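Local coordinates for UPF0249 protein EF_3048 (Enterococcus faecalis, PDB 2I5I) that probably catalyses the magnesium-dependent deacetylation of acetylated carbohydrates, a step in the breakdown of oligosaccharides, at residues Lys6-Ala11 with Gly206-Ile211. Numbering follows the deposited sequence.
Sequences KLIINA and GEVFEI
Leu7 lays its CD1 methyl against the end of Ile211, CD1 to CD1 at 3.7 Å, while its CD2 also meets that Ile211 methyl, so the leucine fork receives the isoleucine tip. The leucine reaches it because its CG stands anti to the backbone N (chi1 177°), which brings the end of the side chain nearer to strand 208-211, although CB itself leaves along the sheet face; CD1 also borders CB of Phe209. Helix 191-203 covers this face, with Leu198 on Leu7, Val201 on Phe209 and Leu197 on Ile211. On the other face, Ile8 CD1 packs on Val208 CG1 at 3.9 Å.

The backbones of 6-11 and 208-211 run parallel, their axes 4.6 Å apart at closest approach. Four hydrogen bonds join them in the parallel ladder pattern: Phe209 N to Lys6 O, Ile8 N to Phe209 O at 2.8 Å and nearly straight (174°), Ile211 N to Ile8 O, and Asn10 N to Ile211 O. A fifth, Lys6 N to Glu207 O, comes from the residue just before strand 208-211. Lys6 and Ile8 thus each use both N and O toward this neighbour, whereas Leu7 bonds to strand 254-256 on the other edge. Strand 6-11 also pairs with strand 35-38 and is therefore an interior strand of the parallel sheet, with helix 191-203 packed on the Leu7 face, brought beside a strand some 195 residues later in the YdjC-family fold.

Toward the C-terminal end, Glu210 extends its carboxylate across Asn10, the two planar groups turned 73° apart and OE2 lying 3.2 Å from Asn10 CB. The polar ends are held elsewhere: Glu210 by Tyr258 and Arg156, and Asn10 OD1 by Ser35. Asn10 sits about 11 Å, side chain to side chain, from His130, the predicted magnesium ligand. At the opposite end, Lys6 is salt-bridged to Asp111 of the second subunit; its additional pairing with Glu207 is less certain.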
loop_
_atom_site.group_PDB
_atom_site.type_symbol
_atom_site.label_atom_id
_atom_site.label_comp_id
_atom_site.label_asym_id
_atom_site.label_seq_id
_atom_site.Cartn_x
_atom_site.Cartn_y
_atom_site.Cartn_z
ATOM N N LYS A 6 6.651 32.495 4.669
ATOM C CA LYS A 6 6.412 31.053 4.817
ATOM C C LYS A 6 5.569 30.808 6.058
ATOM O O LYS A 6 5.930 31.202 7.171
ATOM C CB LYS A 6 7.733 30.303 4.877
ATOM C CG LYS A 6 8.554 30.475 3.597
ATOM C CD LYS A 6 9.906 29.804 3.818
ATOM C CE LYS A 6 10.986 30.878 3.845
ATOM N NZ LYS A 6 11.475 31.101 2.458
ATOM N N LEU A 7 4.432 30.162 5.837
ATOM C CA LEU A 7 3.441 29.947 6.866
ATOM C C LEU A 7 3.258 28.444 7.146
ATOM O O LEU A 7 2.849 27.703 6.274
ATOM C CB LEU A 7 2.083 30.530 6.482
ATOM C CG LEU A 7 0.963 30.293 7.489
ATOM C CD1 LEU A 7 1.298 30.897 8.848
ATOM C CD2 LEU A 7 -0.372 30.875 7.021
ATOM N N ILE A 8 3.615 28.069 8.354
ATOM C CA ILE A 8 3.435 26.749 8.912
ATOM C C ILE A 8 2.130 26.803 9.703
ATOM O O ILE A 8 1.959 27.621 10.609
ATOM C CB ILE A 8 4.624 26.376 9.802
ATOM C CG1 ILE A 8 5.971 26.382 9.091
ATOM C CG2 ILE A 8 4.354 25.045 10.486
ATOM C CD1 ILE A 8 7.138 26.264 10.043
ATOM N N ILE A 9 1.182 25.967 9.351
ATOM C CA ILE A 9 -0.100 25.752 10.006
ATOM C C ILE A 9 -0.024 24.357 10.603
ATOM O O ILE A 9 -0.016 23.340 9.926
ATOM C CB ILE A 9 -1.291 25.917 9.047
ATOM C CG1 ILE A 9 -1.230 27.260 8.343
ATOM C CG2 ILE A 9 -2.622 25.734 9.754
ATOM C CD1 ILE A 9 -2.345 27.576 7.387
ATOM N N ASN A 10 0.121 24.365 11.930
ATOM C CA ASN A 10 0.456 23.133 12.635
ATOM C C ASN A 10 -0.694 22.774 13.559
ATOM O O ASN A 10 -1.097 23.555 14.418
ATOM C CB ASN A 10 1.753 23.248 13.454
ATOM C CG ASN A 10 2.122 21.933 14.120
ATOM O OD1 ASN A 10 2.949 21.157 13.622
ATOM N ND2 ASN A 10 1.508 21.702 15.260
ATOM N N ALA A 11 -1.180 21.552 13.366
ATOM C CA ALA A 11 -2.226 21.013 14.225
ATOM C C ALA A 11 -1.608 20.354 15.443
ATOM O O ALA A 11 -0.850 19.390 15.315
ATOM C CB ALA A 11 -3.071 19.996 13.458
ATOM N N GLY A 206 9.154 39.293 9.453
ATOM C CA GLY A 206 9.461 37.884 9.564
ATOM C C GLY A 206 9.549 37.177 8.228
ATOM O O GLY A 206 9.035 37.676 7.226
ATOM N N GLU A 207 10.200 36.020 8.235
ATOM C CA GLU A 207 10.279 35.174 7.047
ATOM C C GLU A 207 9.378 33.945 7.240
ATOM O O GLU A 207 8.634 33.612 6.312
ATOM C CB GLU A 207 11.711 34.760 6.740
ATOM C CG GLU A 207 11.925 34.062 5.400
ATOM C CD GLU A 207 13.168 33.190 5.382
ATOM O OE1 GLU A 207 14.044 33.398 6.257
ATOM O OE2 GLU A 207 13.295 32.290 4.516
ATOM N N VAL A 208 9.460 33.323 8.408
ATOM C CA VAL A 208 8.713 32.129 8.761
ATOM C C VAL A 208 7.778 32.362 9.949
ATOM O O VAL A 208 8.186 32.830 11.011
ATOM C CB VAL A 208 9.627 30.944 9.102
ATOM C CG1 VAL A 208 8.800 29.687 9.347
ATOM C CG2 VAL A 208 10.640 30.702 7.989
ATOM N N PHE A 209 6.518 31.992 9.747
ATOM C CA PHE A 209 5.444 32.172 10.686
ATOM C C PHE A 209 4.746 30.839 10.986
ATOM O O PHE A 209 4.666 30.002 10.082
ATOM C CB PHE A 209 4.398 33.157 10.172
ATOM C CG PHE A 209 4.971 34.496 9.742
ATOM C CD1 PHE A 209 5.681 34.612 8.564
ATOM C CD2 PHE A 209 4.787 35.605 10.541
ATOM C CE1 PHE A 209 6.216 35.827 8.179
ATOM C CE2 PHE A 209 5.316 36.828 10.167
ATOM C CZ PHE A 209 6.028 36.929 8.992
ATOM N N GLU A 210 4.277 30.689 12.216
ATOM C CA GLU A 210 3.525 29.497 12.602
ATOM C C GLU A 210 2.180 29.916 13.180
ATOM O O GLU A 210 2.083 30.701 14.127
ATOM C CB GLU A 210 4.265 28.610 13.605
ATOM C CG GLU A 210 3.453 27.366 13.949
ATOM C CD GLU A 210 4.119 26.389 14.880
ATOM O OE1 GLU A 210 5.257 26.651 15.323
ATOM O OE2 GLU A 210 3.513 25.334 15.195
ATOM N N ILE A 211 1.121 29.373 12.578
ATOM C CA ILE A 211 -0.180 29.439 13.237
ATOM C C ILE A 211 -0.512 28.062 13.791
ATOM O O ILE A 211 -0.524 27.087 13.033
ATOM C CB ILE A 211 -1.282 29.856 12.252
ATOM C CG1 ILE A 211 -1.243 31.311 11.799
ATOM C CG2 ILE A 211 -2.639 29.499 12.853
ATOM C CD1 ILE A 211 -1.939 31.547 10.466
#